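Local coordinates for protein WYL1 (Ruminococcus sp., PDB 6OAW) that serves as a WYL-domain accessory protein of a type VI-D CRISPR-Cas system, in which it plays a modulatory role, at residues B[96-99]-B[100-104]; B[135-139]-B[140-144]. All blocks are in the same frame, centred on the assembly; numbering follows the deposited sequence.

Interaction 1: residues B[96-99]-B[100-104]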
loop_
_atom_site.group_PDB
_atom_site.type_symbol
_atom_site.label_atom_id
_atom_site.label_comp_id
_atom_site.label_asym_id
_atom_site.label_seq_id
_atom_site.Cartn_x
_atom_site.Cartn_y
_atom_site.Cartn_z
ATOM N N GLU B 96 23.738 -10.042 7.167
ATOM C CA GLU B 96 24.191 -11.091 6.217
ATOM C C GLU B 96 24.095 -10.614 4.760
ATOM O O GLU B 96 24.845 -11.129 3.933
ATOM C CB GLU B 96 23.432 -12.378 6.503
ATOM C CG GLU B 96 23.951 -13.028 7.783
ATOM C CD GLU B 96 23.118 -14.140 8.361
ATOM O OE1 GLU B 96 21.992 -14.362 7.855
ATOM O OE2 GLU B 96 23.600 -14.769 9.319
ATOM N N GLU B 97 23.236 -9.645 4.461
ATOM C CA GLU B 97 23.067 -9.084 3.107
ATOM C C GLU B 97 24.292 -8.239 2.726
ATOM O O GLU B 97 24.507 -8.022 1.554
ATOM C CB GLU B 97 21.796 -8.230 3.075
ATOM C CG GLU B 97 21.480 -7.648 1.720
ATOM C CD GLU B 97 20.205 -6.819 1.709
ATOM O OE1 GLU B 97 20.079 -5.907 2.540
ATOM O OE2 GLU B 97 19.336 -7.092 0.870
ATOM N N ILE B 98 25.061 -7.737 3.684
ATOM C CA ILE B 98 26.250 -6.893 3.379
ATOM C C ILE B 98 27.165 -7.640 2.386
ATOM O O ILE B 98 27.506 -8.807 2.613
ATOM C CB ILE B 98 26.975 -6.501 4.666
ATOM C CG1 ILE B 98 26.074 -5.656 5.566
ATOM C CG2 ILE B 98 28.303 -5.798 4.341
ATOM C CD1 ILE B 98 26.662 -5.432 6.958
ATOM N N ASP B 99 27.540 -6.974 1.308
ATOM C CA ASP B 99 28.463 -7.503 0.269
ATOM C C ASP B 99 29.554 -8.379 0.920
ATOM O O ASP B 99 30.468 -7.879 1.628
ATOM C CB ASP B 99 28.983 -6.322 -0.548
ATOM C CG ASP B 99 30.046 -6.686 -1.558
ATOM O OD1 ASP B 99 30.253 -7.907 -1.744
ATOM O OD2 ASP B 99 30.709 -5.736 -2.076
ATOM N N ASP B 100 29.468 -9.666 0.644
ATOM C CA ASP B 100 30.364 -10.729 1.153
ATOM C C ASP B 100 31.817 -10.481 0.705
ATOM O O ASP B 100 32.717 -10.963 1.410
ATOM C CB ASP B 100 29.828 -12.069 0.654
ATOM C CG ASP B 100 30.512 -13.281 1.221
ATOM O OD1 ASP B 100 31.149 -13.170 2.294
ATOM O OD2 ASP B 100 30.390 -14.329 0.561
ATOM N N SER B 101 32.041 -9.790 -0.418
ATOM C CA SER B 101 33.388 -9.604 -1.020
ATOM C C SER B 101 34.219 -8.548 -0.260
ATOM O O SER B 101 35.410 -8.449 -0.548
ATOM C CB SER B 101 33.273 -9.264 -2.483
ATOM O OG SER B 101 32.706 -7.971 -2.673
ATOM N N LEU B 102 33.619 -7.775 0.657
ATOM C CA LEU B 102 34.315 -6.692 1.414
ATOM C C LEU B 102 35.316 -7.276 2.408
ATOM O O LEU B 102 35.078 -8.359 2.895
ATOM C CB LEU B 102 33.277 -5.820 2.128
ATOM C CG LEU B 102 32.480 -4.895 1.209
ATOM C CD1 LEU B 102 31.259 -4.330 1.958
ATOM C CD2 LEU B 102 33.365 -3.792 0.650
ATOM N N ASP B 103 36.400 -6.558 2.709
ATOM C CA ASP B 103 37.327 -6.886 3.840
ATOM C C ASP B 103 36.561 -6.815 5.183
ATOM O O ASP B 103 35.486 -6.229 5.255
ATOM C CB ASP B 103 38.543 -5.959 3.898
ATOM C CG ASP B 103 38.161 -4.489 4.022
ATOM O OD1 ASP B 103 37.686 -3.932 3.046
ATOM O OD2 ASP B 103 38.257 -3.947 5.103
ATOM N N ASP B 104 37.071 -7.454 6.218
ATOM C CA ASP B 104 36.403 -7.518 7.547
ATOM C C ASP B 104 36.232 -6.118 8.142
ATOM O O ASP B 104 35.151 -5.856 8.696
ATOM C CB ASP B 104 37.136 -8.488 8.481
ATOM C CG ASP B 104 36.856 -9.944 8.091
ATOM O OD1 ASP B 104 36.011 -10.163 7.197
ATOM O OD2 ASP B 104 37.510 -10.847 8.653
#
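Asp99 turns its carboxylate forward along the chain onto Ser101, and one oxygen does most of the gripping. With CG anti to the backbone N (chi1 174°), OD1 accepts two bonds, from Ser101 N at 2.9 Å and from Ser101 OG at 2.6 Å. The two donors approach from the same face of the carboxylate but at different slants: the hydroxyl comes on the syn side, 18° out of the plane, whereas the amide stands well above it. Two bonds from one residue limit how far the carboxylate can rotate. The backbone closes the same bend, Leu102 N donating to Asp99 O at 3.3 Å in a nearly straight bond (166° at the hydrogen).

Leu102 starts out toward 96-99, its side chain crossing that of Asp99 at about a right angle; CD1 approaches Asp99 CB at 3.9 Å. The same methyl meets Ile98 CG2 at 4.1 Å, again with the side chains crosswise. Ile98 is the buried member, resting on Ile110, Lys111 and Leu114 of helix 104-122, while Asp100 O receives a hydrogen bond from Lys107 NZ of that helix. Asp103 follows as its N-cap.

The geometry defines an Asx turn superposed on a type I beta turn from Asp99 to Leu102, in a surface connection between helices 92-96 and 104-122.

Interaction 2: residues B[135-139]-B[140-144]; sequences LSICR and DLYDT
Leu141, in the first turn of helix 139-145, engages Cys138 through its backbone. Its amide donates to Cys138 SG at 3.6 Å with 160° at the hydrogen, a capping bond to the N-cap side chain; the sulfur is brought there by a chi1 of 69°, which sets it between the backbone N and the carbonyl carbon. The isobutyl group of Leu141 and Ile137 cross obliquely, Leu141 CD2 lying 4.0 Å from Ile137 CD1, and the same leucine methyl is in apolar contact with Leu135 CD2, at 4.3 Å. Beyond this cluster, Phe63 of helix 55-71 packs against Leu141.

Tyr142 N makes the first helical bond, to Cys138 O at 2.8 Å. Ile137 CG2 presses against Tyr142 CB at 3.9 Å and lies at the edge of the ring, near its plane, so this one methyl touches both the aliphatic base and the rim of the tyrosine. The ring of Tyr19 is a further neighbour of the Tyr142 ring, and the phenol ends elsewhere, its OH bonded to Pro11 O.

Asp143 N makes the next i to i+4 helical bond, to Arg139 O at 3.0 Å, with 156° at the hydrogen. Its OD1, salt-bridged to Arg13 NE, also lies in plane at the edge of the Tyr142 ring. Thr144 then gives Asp140 O two donors, its N and its OG1 (the latter at 3.3 Å), arriving from opposite faces of the carbonyl plane.

The Ile137–Tyr142 contact, between the residue before the N-cap and the one five places on, is a hydrophobic staple, and it stands beside the side-chain N-cap of Cys138 where strand 131-136 gives way to helix 139-145.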
loop_
_atom_site.group_PDB
_atom_site.type_symbol
_atom_site.label_atom_id
_atom_site.label_comp_id
_atom_site.label_asym_id
_atom_site.label_seq_id
_atom_site.Cartn_x
_atom_site.Cartn_y
_atom_site.Cartn_z
ATOM N N LEU B 135 0.499 -9.773 24.819
ATOM C CA LEU B 135 1.036 -11.024 24.259
ATOM C C LEU B 135 1.454 -11.940 25.409
ATOM O O LEU B 135 2.380 -11.580 26.141
ATOM C CB LEU B 135 2.218 -10.680 23.365
ATOM C CG LEU B 135 3.047 -11.872 22.903
ATOM C CD1 LEU B 135 2.206 -12.851 22.093
ATOM C CD2 LEU B 135 4.251 -11.375 22.107
ATOM N N SER B 136 0.796 -13.089 25.539
ATOM C CA SER B 136 1.238 -14.211 26.407
ATOM C C SER B 136 2.412 -14.921 25.716
ATOM O O SER B 136 2.232 -15.352 24.576
ATOM C CB SER B 136 0.082 -15.130 26.697
ATOM O OG SER B 136 0.522 -16.342 27.281
ATOM N N ILE B 137 3.582 -14.987 26.363
ATOM C CA ILE B 137 4.826 -15.628 25.828
ATOM C C ILE B 137 4.808 -17.132 26.151
ATOM O O ILE B 137 5.101 -17.485 27.308
ATOM C CB ILE B 137 6.108 -14.996 26.411
ATOM C CG1 ILE B 137 6.114 -13.464 26.430
ATOM C CG2 ILE B 137 7.326 -15.561 25.694
ATOM C CD1 ILE B 137 6.085 -12.849 25.085
ATOM N N CYS B 138 4.551 -17.984 25.150
ATOM C CA CYS B 138 4.648 -19.465 25.244
ATOM C C CYS B 138 6.109 -19.878 25.475
ATOM O O CYS B 138 7.046 -19.066 25.257
ATOM C CB CYS B 138 4.057 -20.185 24.030
ATOM S SG CYS B 138 4.968 -19.990 22.469
ATOM N N ARG B 139 6.299 -21.109 25.924
ATOM C CA ARG B 139 7.642 -21.630 26.267
ATOM C C ARG B 139 8.575 -21.519 25.053
ATOM O O ARG B 139 9.721 -21.104 25.264
ATOM C CB ARG B 139 7.549 -23.069 26.776
ATOM C CG ARG B 139 8.726 -23.486 27.645
ATOM C CD ARG B 139 8.523 -24.910 28.132
ATOM N NE ARG B 139 8.633 -25.839 27.022
ATOM C CZ ARG B 139 8.399 -27.139 27.090
ATOM N NH1 ARG B 139 8.038 -27.704 28.232
ATOM N NH2 ARG B 139 8.541 -27.875 26.002
ATOM N N ASP B 140 8.127 -21.886 23.847
ATOM C CA ASP B 140 8.979 -21.869 22.622
ATOM C C ASP B 140 9.424 -20.434 22.330
ATOM O O ASP B 140 10.623 -20.251 22.057
ATOM C CB ASP B 140 8.294 -22.502 21.406
ATOM C CG ASP B 140 8.213 -24.013 21.500
ATOM O OD1 ASP B 140 8.932 -24.583 22.332
ATOM O OD2 ASP B 140 7.406 -24.609 20.780
ATOM N N LEU B 141 8.519 -19.457 22.422
ATOM C CA LEU B 141 8.866 -18.032 22.179
ATOM C C LEU B 141 9.789 -17.553 23.301
ATOM O O LEU B 141 10.728 -16.807 23.005
ATOM C CB LEU B 141 7.623 -17.146 22.078
ATOM C CG LEU B 141 7.929 -15.678 21.746
ATOM C CD1 LEU B 141 8.698 -15.539 20.438
ATOM C CD2 LEU B 141 6.665 -14.846 21.671
ATOM N N TYR B 142 9.567 -17.967 24.545
ATOM C CA TYR B 142 10.432 -17.537 25.672
ATOM C C TYR B 142 11.872 -17.944 25.371
ATOM O O TYR B 142 12.769 -17.099 25.538
ATOM C CB TYR B 142 9.998 -18.097 27.031
ATOM C CG TYR B 142 10.783 -17.460 28.151
ATOM C CD1 TYR B 142 12.030 -17.951 28.502
ATOM C CD2 TYR B 142 10.345 -16.294 28.760
ATOM C CE1 TYR B 142 12.791 -17.339 29.485
ATOM C CE2 TYR B 142 11.101 -15.662 29.729
ATOM C CZ TYR B 142 12.329 -16.184 30.087
ATOM O OH TYR B 142 13.077 -15.558 31.035
ATOM N N ASP B 143 12.069 -19.196 24.941
ATOM C CA ASP B 143 13.412 -19.792 24.691
ATOM C C ASP B 143 14.061 -19.105 23.481
ATOM O O ASP B 143 15.278 -18.928 23.530
ATOM C CB ASP B 143 13.334 -21.321 24.596
ATOM C CG ASP B 143 13.028 -21.973 25.935
ATOM O OD1 ASP B 143 13.263 -21.324 26.980
ATOM O OD2 ASP B 143 12.543 -23.113 25.932
ATOM N N THR B 144 13.294 -18.674 22.480
ATOM C CA THR B 144 13.825 -17.868 21.340
ATOM C C THR B 144 14.263 -16.491 21.856
ATOM O O THR B 144 15.380 -16.074 21.544
ATOM C CB THR B 144 12.814 -17.755 20.191
ATOM O OG1 THR B 144 12.549 -19.065 19.696
ATOM C CG2 THR B 144 13.303 -16.889 19.053
#

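Both contacts are local bends that prepare a helix, and they come in series along the chain. Interaction 1 leads into helix 104-122; the chain then runs through that helix to strand 131-136, which pairs antiparallel with strand 23-28 and on whose end interaction 2 begins, leading into helix 139-145. Their centres lie 33 Å apart, their nearest atoms about 14 Å, and they do not touch. Their surroundings differ accordingly: 96-104 is largely a surface loop beside helix 104-122, with Glu97 packing on Lys117 of the second subunit, whereas 135-144 is partly buried against helix 55-71. Both belong to the part of the chain preceding the antiparallel sheet that includes strand 205-211.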